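Hypothetical membrane spanning protein (Thermus thermophilus, PDB 2VPZ) probably serves as the quinone-binding membrane anchor of a polysulfide reductase-type complex, passing electrons from menaquinol to its partner subunits. Local coordinates at residues L139-L147 and Y190-H201; P88-G99 and F123-A134. All coordinates share one frame; numbering follows the deposited sequence.

Contact 1: L139-L147 and Y190-H201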
loop_
_atom_site.group_PDB
_atom_site.type_symbol
_atom_site.label_atom_id
_atom_site.label_comp_id
_atom_site.label_asym_id
_atom_site.label_seq_id
_atom_site.Cartn_x
_atom_site.Cartn_y
_atom_site.Cartn_z
ATOM N N LEU C 139 -16.067 -0.777 18.880
ATOM C CA LEU C 139 -14.627 -0.575 18.894
ATOM C C LEU C 139 -14.107 0.433 17.832
ATOM O O LEU C 139 -12.920 0.743 17.803
ATOM C CB LEU C 139 -13.936 -1.965 18.761
ATOM C CG LEU C 139 -14.340 -3.004 19.845
ATOM C CD1 LEU C 139 -13.899 -4.424 19.417
ATOM C CD2 LEU C 139 -13.726 -2.647 21.212
ATOM N N ASN C 140 -15.000 0.959 16.999
ATOM C CA ASN C 140 -14.681 1.957 15.968
ATOM C C ASN C 140 -14.742 3.381 16.552
ATOM O O ASN C 140 -14.135 4.334 16.029
ATOM C CB ASN C 140 -15.643 1.845 14.776
ATOM C CG ASN C 140 -17.112 1.777 15.205
ATOM O OD1 ASN C 140 -17.962 2.563 14.753
ATOM N ND2 ASN C 140 -17.416 0.832 16.087
ATOM N N ARG C 141 -15.504 3.527 17.638
ATOM C CA ARG C 141 -15.675 4.799 18.369
ATOM C C ARG C 141 -14.574 4.863 19.461
ATOM O O ARG C 141 -14.725 4.251 20.509
ATOM C CB ARG C 141 -17.079 4.843 19.030
ATOM C CG ARG C 141 -18.283 4.474 18.128
ATOM C CD ARG C 141 -18.724 5.649 17.224
ATOM N NE ARG C 141 -19.632 5.263 16.126
ATOM C CZ ARG C 141 -20.047 6.065 15.143
ATOM N NH1 ARG C 141 -19.651 7.334 15.089
ATOM N NH2 ARG C 141 -20.868 5.608 14.200
ATOM N N PRO C 142 -13.462 5.626 19.227
ATOM C CA PRO C 142 -12.423 5.719 20.266
ATOM C C PRO C 142 -12.752 6.131 21.748
ATOM O O PRO C 142 -12.005 5.786 22.667
ATOM C CB PRO C 142 -11.351 6.643 19.693
ATOM C CG PRO C 142 -11.577 6.620 18.178
ATOM C CD PRO C 142 -13.090 6.364 18.015
ATOM N N LEU C 143 -13.811 6.895 21.987
ATOM C CA LEU C 143 -14.131 7.298 23.369
ATOM C C LEU C 143 -14.884 6.207 24.161
ATOM O O LEU C 143 -14.807 6.145 25.384
ATOM C CB LEU C 143 -14.891 8.658 23.433
ATOM C CG LEU C 143 -14.214 9.858 22.728
ATOM C CD1 LEU C 143 -14.842 11.202 23.173
ATOM C CD2 LEU C 143 -12.705 9.845 23.013
ATOM N N TRP C 144 -15.593 5.320 23.463
ATOM C CA TRP C 144 -16.335 4.247 24.136
ATOM C C TRP C 144 -15.513 3.013 24.392
ATOM O O TRP C 144 -15.848 1.914 23.933
ATOM C CB TRP C 144 -17.585 3.894 23.323
ATOM C CG TRP C 144 -18.570 5.004 23.378
ATOM C CD1 TRP C 144 -18.585 6.048 24.280
ATOM C CD2 TRP C 144 -19.702 5.214 22.527
ATOM N NE1 TRP C 144 -19.652 6.873 24.035
ATOM C CE2 TRP C 144 -20.359 6.383 22.970
ATOM C CE3 TRP C 144 -20.243 4.507 21.432
ATOM C CZ2 TRP C 144 -21.534 6.886 22.336
ATOM C CZ3 TRP C 144 -21.406 4.993 20.802
ATOM C CH2 TRP C 144 -22.039 6.167 21.262
ATOM N N ASN C 145 -14.436 3.171 25.145
ATOM C CA ASN C 145 -13.564 2.037 25.423
ATOM C C ASN C 145 -14.078 1.171 26.594
ATOM O O ASN C 145 -15.179 1.403 27.124
ATOM C CB ASN C 145 -12.103 2.517 25.645
ATOM C CG ASN C 145 -11.873 3.178 27.001
ATOM O OD1 ASN C 145 -10.793 3.704 27.287
ATOM N ND2 ASN C 145 -12.904 3.149 27.849
ATOM N N GLY C 146 -13.278 0.169 26.943
ATOM C CA GLY C 146 -13.611 -0.753 28.016
ATOM C C GLY C 146 -14.133 -0.192 29.335
ATOM O O GLY C 146 -15.025 -0.787 29.921
ATOM N N LEU C 147 -13.603 0.943 29.791
ATOM C CA LEU C 147 -14.050 1.598 31.048
ATOM C C LEU C 147 -15.579 1.900 31.106
ATOM O O LEU C 147 -16.147 2.080 32.190
ATOM C CB LEU C 147 -13.263 2.899 31.355
ATOM C CG LEU C 147 -12.313 3.097 32.545
ATOM C CD1 LEU C 147 -12.021 4.610 32.747
ATOM C CD2 LEU C 147 -12.892 2.504 33.853
ATOM N N TYR C 190 -10.297 8.219 33.595
ATOM C CA TYR C 190 -10.813 7.903 32.269
ATOM C C TYR C 190 -10.049 8.558 31.081
ATOM O O TYR C 190 -9.560 7.837 30.200
ATOM C CB TYR C 190 -12.323 8.189 32.161
ATOM C CG TYR C 190 -12.840 8.216 30.730
ATOM C CD1 TYR C 190 -12.763 7.084 29.907
ATOM C CD2 TYR C 190 -13.384 9.387 30.189
ATOM C CE1 TYR C 190 -13.217 7.118 28.567
ATOM C CE2 TYR C 190 -13.841 9.437 28.853
ATOM C CZ TYR C 190 -13.758 8.303 28.040
ATOM O OH TYR C 190 -14.198 8.363 26.730
ATOM N N PRO C 191 -9.919 9.919 31.044
ATOM C CA PRO C 191 -9.182 10.605 29.957
ATOM C C PRO C 191 -7.727 10.140 29.720
ATOM O O PRO C 191 -7.194 10.236 28.604
ATOM C CB PRO C 191 -9.220 12.089 30.337
ATOM C CG PRO C 191 -10.395 12.216 31.271
ATOM C CD PRO C 191 -10.491 10.880 31.996
ATOM N N LEU C 192 -7.101 9.660 30.793
ATOM C CA LEU C 192 -5.692 9.196 30.794
ATOM C C LEU C 192 -5.529 7.802 30.174
ATOM O O LEU C 192 -4.416 7.301 29.938
ATOM C CB LEU C 192 -5.122 9.209 32.236
ATOM C CG LEU C 192 -5.038 10.537 33.017
ATOM C CD1 LEU C 192 -4.425 10.325 34.430
ATOM C CD2 LEU C 192 -4.211 11.571 32.212
ATOM N N THR C 193 -6.676 7.202 29.896
ATOM C CA THR C 193 -6.804 5.881 29.320
ATOM C C THR C 193 -7.024 5.970 27.786
ATOM O O THR C 193 -7.100 4.946 27.089
ATOM C CB THR C 193 -8.026 5.168 30.019
ATOM O OG1 THR C 193 -7.607 3.949 30.629
ATOM C CG2 THR C 193 -9.191 4.951 29.040
ATOM N N LEU C 194 -7.059 7.173 27.240
ATOM C CA LEU C 194 -7.319 7.378 25.812
ATOM C C LEU C 194 -6.128 7.731 24.932
ATOM O O LEU C 194 -5.102 8.218 25.441
ATOM C CB LEU C 194 -8.408 8.478 25.614
ATOM C CG LEU C 194 -9.837 8.282 26.185
ATOM C CD1 LEU C 194 -10.645 9.590 26.280
ATOM C CD2 LEU C 194 -10.596 7.260 25.332
ATOM N N PRO C 195 -6.187 7.388 23.605
ATOM C CA PRO C 195 -5.046 7.725 22.734
ATOM C C PRO C 195 -5.069 9.302 22.758
ATOM O O PRO C 195 -6.151 9.909 22.884
ATOM C CB PRO C 195 -5.480 7.222 21.350
ATOM C CG PRO C 195 -6.467 6.103 21.614
ATOM C CD PRO C 195 -7.044 6.343 23.013
ATOM N N PRO C 196 -3.899 9.971 22.630
ATOM C CA PRO C 196 -3.789 11.436 22.614
ATOM C C PRO C 196 -4.886 12.267 21.883
ATOM O O PRO C 196 -5.464 13.212 22.451
ATOM C CB PRO C 196 -2.403 11.679 22.022
ATOM C CG PRO C 196 -1.596 10.461 22.419
ATOM C CD PRO C 196 -2.609 9.308 22.382
ATOM N N GLU C 197 -5.137 11.930 20.623
ATOM C CA GLU C 197 -6.121 12.592 19.741
ATOM C C GLU C 197 -7.591 12.486 20.234
ATOM O O GLU C 197 -8.402 13.409 20.016
ATOM C CB GLU C 197 -5.993 12.045 18.306
ATOM C CG GLU C 197 -4.625 11.408 17.947
ATOM C CD GLU C 197 -4.392 10.022 18.593
ATOM O OE1 GLU C 197 -5.284 9.149 18.452
ATOM O OE2 GLU C 197 -3.317 9.821 19.218
ATOM N N ALA C 198 -7.928 11.355 20.867
ATOM C CA ALA C 198 -9.260 11.114 21.448
ATOM C C ALA C 198 -9.418 11.913 22.766
ATOM O O ALA C 198 -10.476 12.496 23.019
ATOM C CB ALA C 198 -9.514 9.602 21.688
ATOM N N ARG C 199 -8.381 11.939 23.601
ATOM C CA ARG C 199 -8.420 12.721 24.855
ATOM C C ARG C 199 -8.571 14.214 24.488
ATOM O O ARG C 199 -9.344 14.944 25.122
ATOM C CB ARG C 199 -7.164 12.559 25.720
ATOM C CG ARG C 199 -7.010 13.672 26.774
ATOM C CD ARG C 199 -5.747 13.509 27.632
ATOM N NE ARG C 199 -5.179 12.161 27.584
ATOM C CZ ARG C 199 -4.000 11.832 27.056
ATOM N NH1 ARG C 199 -3.217 12.758 26.509
ATOM N NH2 ARG C 199 -3.599 10.560 27.069
ATOM N N GLY C 200 -7.828 14.645 23.468
ATOM C CA GLY C 200 -7.883 16.012 22.968
ATOM C C GLY C 200 -9.246 16.333 22.371
ATOM O O GLY C 200 -9.725 17.472 22.442
ATOM N N HIS C 201 -9.879 15.330 21.761
ATOM C CA HIS C 201 -11.231 15.530 21.220
ATOM C C HIS C 201 -12.237 15.658 22.408
ATOM O O HIS C 201 -13.036 16.599 22.414
ATOM C CB HIS C 201 -11.688 14.406 20.236
ATOM C CG HIS C 201 -13.115 14.464 19.804
ATOM N ND1 HIS C 201 -13.562 15.258 18.788
ATOM C CD2 HIS C 201 -14.190 13.821 20.269
ATOM C CE1 HIS C 201 -14.860 15.106 18.652
ATOM N NE2 HIS C 201 -15.267 14.231 19.545
#
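A single hydrogen bond ties the loop 139-147, between helices 117-136 and 148-166, to 190-201, which runs from the end of helix 175-189 through a 3-10 segment into helix 196-205, with Pro195 at its N-cap: Tyr190 OH gives its proton to the backbone O of Leu143 at 2.7 Å. Tilted 21° from the carbonyl plane and at 118° to the C=O, the hydroxyl approaches from one side. The phenol reaches it because Tyr190 CG stands anti to the backbone N (chi1 165°), which sends the ring to that carbonyl, inside the type I turn Arg141-Trp144.

Most of the remaining contact is between apolar side chains, and Leu143 is their hub. Its two methyls divide the work: CD2 lies 3.5 Å from Ala198 CB and also touches Leu194 CD1, while Leu143 CD1 meets His201 CD2 at the edge of the imidazole, near its plane. Pro142 adds its ring, CB resting against Ala198 CB at 4.0 Å, and its carbonyl O is approached by Leu194 CD2. Leu147 CD1 lies by the edge of the Tyr190 ring, 3.6 Å from Tyr190 CB.

Arg199 NE bonds Pro191 O at 3.0 Å, fastening the short helix to the 3-10 segment before it. The loop also packs on a second copy of the protein, and Arg141 bonds the backbone of a different protein chain.

One buried polar link thus anchors the phenol's hydroxyl end and gives the Leu143 carbonyl a second partner, beside the weak bond from Asn145 N, whereas aliphatic contacts seat helix 196-205 against the loop.

Contact 2: P88-G99 and F123-A134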
loop_
_atom_site.group_PDB
_atom_site.type_symbol
_atom_site.label_atom_id
_atom_site.label_comp_id
_atom_site.label_asym_id
_atom_site.label_seq_id
_atom_site.Cartn_x
_atom_site.Cartn_y
_atom_site.Cartn_z
ATOM N N PRO C 88 -26.225 -6.155 23.028
ATOM C CA PRO C 88 -26.647 -5.541 24.285
ATOM C C PRO C 88 -28.088 -5.052 24.450
ATOM O O PRO C 88 -28.676 -5.232 25.518
ATOM C CB PRO C 88 -25.620 -4.413 24.492
ATOM C CG PRO C 88 -24.374 -4.866 23.756
ATOM C CD PRO C 88 -24.759 -6.174 22.988
ATOM N N ILE C 89 -28.630 -4.419 23.426
ATOM C CA ILE C 89 -29.999 -3.896 23.475
ATOM C C ILE C 89 -31.025 -5.030 23.603
ATOM O O ILE C 89 -32.098 -4.845 24.166
ATOM C CB ILE C 89 -30.362 -2.991 22.239
ATOM C CG1 ILE C 89 -29.418 -1.792 22.156
ATOM C CG2 ILE C 89 -31.843 -2.500 22.348
ATOM C CD1 ILE C 89 -29.829 -0.588 23.030
ATOM N N TRP C 90 -30.691 -6.204 23.079
ATOM C CA TRP C 90 -31.585 -7.348 23.206
ATOM C C TRP C 90 -31.553 -7.794 24.699
ATOM O O TRP C 90 -32.612 -8.011 25.314
ATOM C CB TRP C 90 -31.160 -8.473 22.264
ATOM C CG TRP C 90 -32.049 -9.661 22.321
ATOM C CD1 TRP C 90 -33.186 -9.908 21.579
ATOM C CD2 TRP C 90 -31.892 -10.792 23.188
ATOM N NE1 TRP C 90 -33.730 -11.122 21.940
ATOM C CE2 TRP C 90 -32.962 -11.684 22.923
ATOM C CE3 TRP C 90 -30.951 -11.138 24.178
ATOM C CZ2 TRP C 90 -33.109 -12.916 23.608
ATOM C CZ3 TRP C 90 -31.091 -12.364 24.867
ATOM C CH2 TRP C 90 -32.167 -13.233 24.574
ATOM N N TRP C 91 -30.357 -7.912 25.280
ATOM C CA TRP C 91 -30.224 -8.261 26.700
ATOM C C TRP C 91 -31.041 -7.250 27.535
ATOM O O TRP C 91 -31.876 -7.651 28.336
ATOM C CB TRP C 91 -28.764 -8.290 27.191
ATOM C CG TRP C 91 -28.065 -9.576 26.818
ATOM C CD1 TRP C 91 -27.337 -9.813 25.684
ATOM C CD2 TRP C 91 -28.130 -10.856 27.516
ATOM N NE1 TRP C 91 -26.955 -11.133 25.629
ATOM C CE2 TRP C 91 -27.423 -11.799 26.729
ATOM C CE3 TRP C 91 -28.723 -11.292 28.723
ATOM C CZ2 TRP C 91 -27.278 -13.163 27.107
ATOM C CZ3 TRP C 91 -28.582 -12.659 29.108
ATOM C CH2 TRP C 91 -27.861 -13.570 28.289
ATOM N N GLY C 92 -30.828 -5.956 27.297
ATOM C CA GLY C 92 -31.563 -4.933 28.013
ATOM C C GLY C 92 -33.086 -5.003 27.980
ATOM O O GLY C 92 -33.760 -4.689 28.972
ATOM N N ALA C 93 -33.649 -5.420 26.845
ATOM C CA ALA C 93 -35.103 -5.552 26.667
ATOM C C ALA C 93 -35.689 -6.693 27.505
ATOM O O ALA C 93 -36.770 -6.565 28.110
ATOM C CB ALA C 93 -35.470 -5.754 25.166
ATOM N N TRP C 94 -34.974 -7.807 27.547
ATOM C CA TRP C 94 -35.382 -8.963 28.323
ATOM C C TRP C 94 -35.162 -8.814 29.865
ATOM O O TRP C 94 -36.016 -9.256 30.630
ATOM C CB TRP C 94 -34.730 -10.234 27.735
ATOM C CG TRP C 94 -35.421 -10.714 26.445
ATOM C CD1 TRP C 94 -35.195 -10.275 25.155
ATOM C CD2 TRP C 94 -36.459 -11.711 26.343
ATOM N NE1 TRP C 94 -36.024 -10.941 24.279
ATOM C CE2 TRP C 94 -36.809 -11.822 24.976
ATOM C CE3 TRP C 94 -37.130 -12.515 27.283
ATOM C CZ2 TRP C 94 -37.804 -12.721 24.517
ATOM C CZ3 TRP C 94 -38.124 -13.414 26.830
ATOM C CH2 TRP C 94 -38.448 -13.501 25.455
ATOM N N GLY C 95 -34.083 -8.154 30.313
ATOM C CA GLY C 95 -33.820 -7.938 31.734
ATOM C C GLY C 95 -34.850 -7.082 32.460
ATOM O O GLY C 95 -35.412 -7.471 33.514
ATOM N N LEU C 96 -35.109 -5.904 31.883
ATOM C CA LEU C 96 -36.120 -4.919 32.354
ATOM C C LEU C 96 -37.528 -5.601 32.302
ATOM O O LEU C 96 -38.207 -5.739 33.329
ATOM C CB LEU C 96 -36.101 -3.637 31.465
ATOM C CG LEU C 96 -34.829 -2.771 31.263
ATOM C CD1 LEU C 96 -34.832 -2.039 29.887
ATOM C CD2 LEU C 96 -34.657 -1.759 32.419
ATOM N N GLY C 97 -37.925 -6.028 31.099
ATOM C CA GLY C 97 -39.193 -6.707 30.847
ATOM C C GLY C 97 -39.526 -7.806 31.855
ATOM O O GLY C 97 -40.535 -7.693 32.563
ATOM N N LEU C 98 -38.700 -8.854 31.929
ATOM C CA LEU C 98 -38.849 -9.968 32.897
ATOM C C LEU C 98 -38.682 -9.444 34.353
ATOM O O LEU C 98 -39.323 -9.947 35.280
ATOM C CB LEU C 98 -37.849 -11.132 32.653
ATOM C CG LEU C 98 -37.889 -11.923 31.330
ATOM C CD1 LEU C 98 -36.535 -12.608 31.046
ATOM C CD2 LEU C 98 -39.039 -12.947 31.333
ATOM N N GLY C 99 -37.819 -8.450 34.552
ATOM C CA GLY C 99 -37.629 -7.858 35.859
ATOM C C GLY C 99 -38.872 -7.112 36.342
ATOM O O GLY C 99 -39.071 -6.909 37.546
ATOM N N PHE C 123 -32.002 -10.276 37.053
ATOM C CA PHE C 123 -32.509 -9.422 35.966
ATOM C C PHE C 123 -32.104 -7.966 36.165
ATOM O O PHE C 123 -31.966 -7.215 35.195
ATOM C CB PHE C 123 -34.028 -9.533 35.814
ATOM C CG PHE C 123 -34.517 -10.910 35.458
ATOM C CD1 PHE C 123 -35.704 -11.412 35.991
ATOM C CD2 PHE C 123 -33.756 -11.724 34.625
ATOM C CE1 PHE C 123 -36.124 -12.710 35.701
ATOM C CE2 PHE C 123 -34.158 -13.026 34.320
ATOM C CZ PHE C 123 -35.346 -13.523 34.865
ATOM N N SER C 124 -31.904 -7.571 37.414
ATOM C CA SER C 124 -31.490 -6.208 37.704
ATOM C C SER C 124 -29.962 -6.099 37.462
ATOM O O SER C 124 -29.425 -4.991 37.351
ATOM C CB SER C 124 -31.903 -5.783 39.135
ATOM O OG SER C 124 -30.969 -6.189 40.111
ATOM N N LEU C 125 -29.245 -7.224 37.384
ATOM C CA LEU C 125 -27.801 -7.152 37.089
ATOM C C LEU C 125 -27.636 -7.093 35.540
ATOM O O LEU C 125 -26.729 -6.436 35.031
ATOM C CB LEU C 125 -26.989 -8.324 37.746
ATOM C CG LEU C 125 -26.635 -8.110 39.250
ATOM C CD1 LEU C 125 -25.949 -9.338 39.882
ATOM C CD2 LEU C 125 -25.739 -6.870 39.389
ATOM N N VAL C 126 -28.549 -7.735 34.810
ATOM C CA VAL C 126 -28.573 -7.670 33.346
ATOM C C VAL C 126 -28.858 -6.188 32.943
ATOM O O VAL C 126 -28.101 -5.622 32.172
ATOM C CB VAL C 126 -29.683 -8.627 32.727
ATOM C CG1 VAL C 126 -29.808 -8.414 31.197
ATOM C CG2 VAL C 126 -29.362 -10.098 33.055
ATOM N N ALA C 127 -29.902 -5.569 33.496
ATOM C CA ALA C 127 -30.279 -4.160 33.221
ATOM C C ALA C 127 -29.257 -3.059 33.617
ATOM O O ALA C 127 -29.253 -1.961 33.036
ATOM C CB ALA C 127 -31.678 -3.825 33.846
ATOM N N LEU C 128 -28.407 -3.345 34.608
ATOM C CA LEU C 128 -27.332 -2.436 35.114
ATOM C C LEU C 128 -26.075 -2.541 34.251
ATOM O O LEU C 128 -25.234 -1.631 34.212
ATOM C CB LEU C 128 -26.928 -2.802 36.563
ATOM C CG LEU C 128 -27.650 -2.205 37.783
ATOM C CD1 LEU C 128 -27.477 -3.102 39.027
ATOM C CD2 LEU C 128 -27.147 -0.772 38.071
ATOM N N SER C 129 -25.956 -3.693 33.611
ATOM C CA SER C 129 -24.834 -4.074 32.767
ATOM C C SER C 129 -24.933 -3.774 31.262
ATOM O O SER C 129 -23.914 -3.540 30.610
ATOM C CB SER C 129 -24.573 -5.598 32.922
ATOM O OG SER C 129 -24.026 -5.969 34.151
ATOM N N TYR C 130 -26.132 -3.767 30.705
ATOM C CA TYR C 130 -26.289 -3.575 29.267
ATOM C C TYR C 130 -25.955 -2.182 28.655
ATOM O O TYR C 130 -25.454 -2.108 27.524
ATOM C CB TYR C 130 -27.664 -4.105 28.785
ATOM C CG TYR C 130 -28.719 -3.055 28.460
ATOM C CD1 TYR C 130 -28.776 -2.444 27.190
ATOM C CD2 TYR C 130 -29.663 -2.652 29.423
ATOM C CE1 TYR C 130 -29.746 -1.450 26.887
ATOM C CE2 TYR C 130 -30.637 -1.658 29.133
ATOM C CZ TYR C 130 -30.674 -1.060 27.862
ATOM O OH TYR C 130 -31.605 -0.086 27.581
ATOM N N PRO C 131 -26.219 -1.069 29.393
ATOM C CA PRO C 131 -25.881 0.250 28.837
ATOM C C PRO C 131 -24.379 0.479 28.497
ATOM O O PRO C 131 -24.054 0.920 27.389
ATOM C CB PRO C 131 -26.397 1.247 29.866
ATOM C CG PRO C 131 -27.521 0.522 30.565
ATOM C CD PRO C 131 -27.089 -0.946 30.577
ATOM N N GLY C 132 -23.482 0.204 29.433
ATOM C CA GLY C 132 -22.055 0.362 29.209
ATOM C C GLY C 132 -21.551 -0.516 28.069
ATOM O O GLY C 132 -20.615 -0.159 27.334
ATOM N N LEU C 133 -22.169 -1.681 27.904
ATOM C CA LEU C 133 -21.815 -2.591 26.805
ATOM C C LEU C 133 -22.471 -2.141 25.463
ATOM O O LEU C 133 -21.942 -2.454 24.397
ATOM C CB LEU C 133 -22.150 -4.077 27.140
ATOM C CG LEU C 133 -21.372 -4.810 28.256
ATOM C CD1 LEU C 133 -21.839 -6.275 28.374
ATOM C CD2 LEU C 133 -19.847 -4.770 27.984
ATOM N N ALA C 134 -23.598 -1.414 25.506
ATOM C CA ALA C 134 -24.236 -0.916 24.270
ATOM C C ALA C 134 -23.275 0.116 23.637
ATOM O O ALA C 134 -23.232 0.288 22.407
ATOM C CB ALA C 134 -25.646 -0.264 24.547
#
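Tyr130 turns the face of its ring to Gly92, whose CA lies 3.4 Å from the ring centroid and 18° off the normal, a CH-pi contact. The same ring is a knob in the hole formed by Pro88, Ile89, Gly92 and Leu96, with Ile89 CD1 at its edge and Pro131 CG over the opposite face. An unusual first torsion (chi1 105°) carries the phenol into this position. Gly92 brings no side chain, which lets the ring lie almost on the backbone of helix 88-107.

Phe123 repeats the theme at the other end. Leu98 CB stands over one face of its ring, 4.0 Å from the centroid, while Phe123 CB sits 3.4 Å from Gly95 O. Between the two aromatics, Val126 CG1, anti to its own backbone N, points to the edge of the Trp91 indole and lies 3.9 Å from Trp91 CE3; the two side chains cross at about a right angle. Leu96 CD2 meets Ala127 CB on the Tyr130 side. Pro88 ends the seam, its CB 4.1 Å from Ala134 CB.

Gly92, Gly95 and Ala127 permit this intimacy: the segment axes come within 7.9 Å, with N-to-C directions 144° apart. The nearest backbone approach is Gly95 CA to Phe123 CA, 4.7 Å.

Tyr130 contacts quinones in other structures of this protein. Apolar packing holds both ring faces, while its OH makes a weak hydrogen bond to NE2 of His21, itself a ubiquinone-1 contact in a structure of this protein, consistent with a hydroxyl turned to the quinone site.

Contact 2 lies nearer the middle of the chain, about 10 Å from its centre, and pairs two predicted transmembrane helices; contact 1, about 20 Å out, joins a loop to a turn and a short helix. Distance from the centre does not set burial here: most touching residues of contact 1 are buried, partly beside the second subunit, whereas contact 2 is only partly buried. Helix 117-136 precedes the loop of contact 1, so the two follow in series, their centres about 24 Å apart. Each includes a tyrosine, used differently: the hydroxyl of Tyr190 bonds the partner segment, while that of Tyr130 points elsewhere, to His21, and its ring makes the contact. Both contacts touch the second subunit.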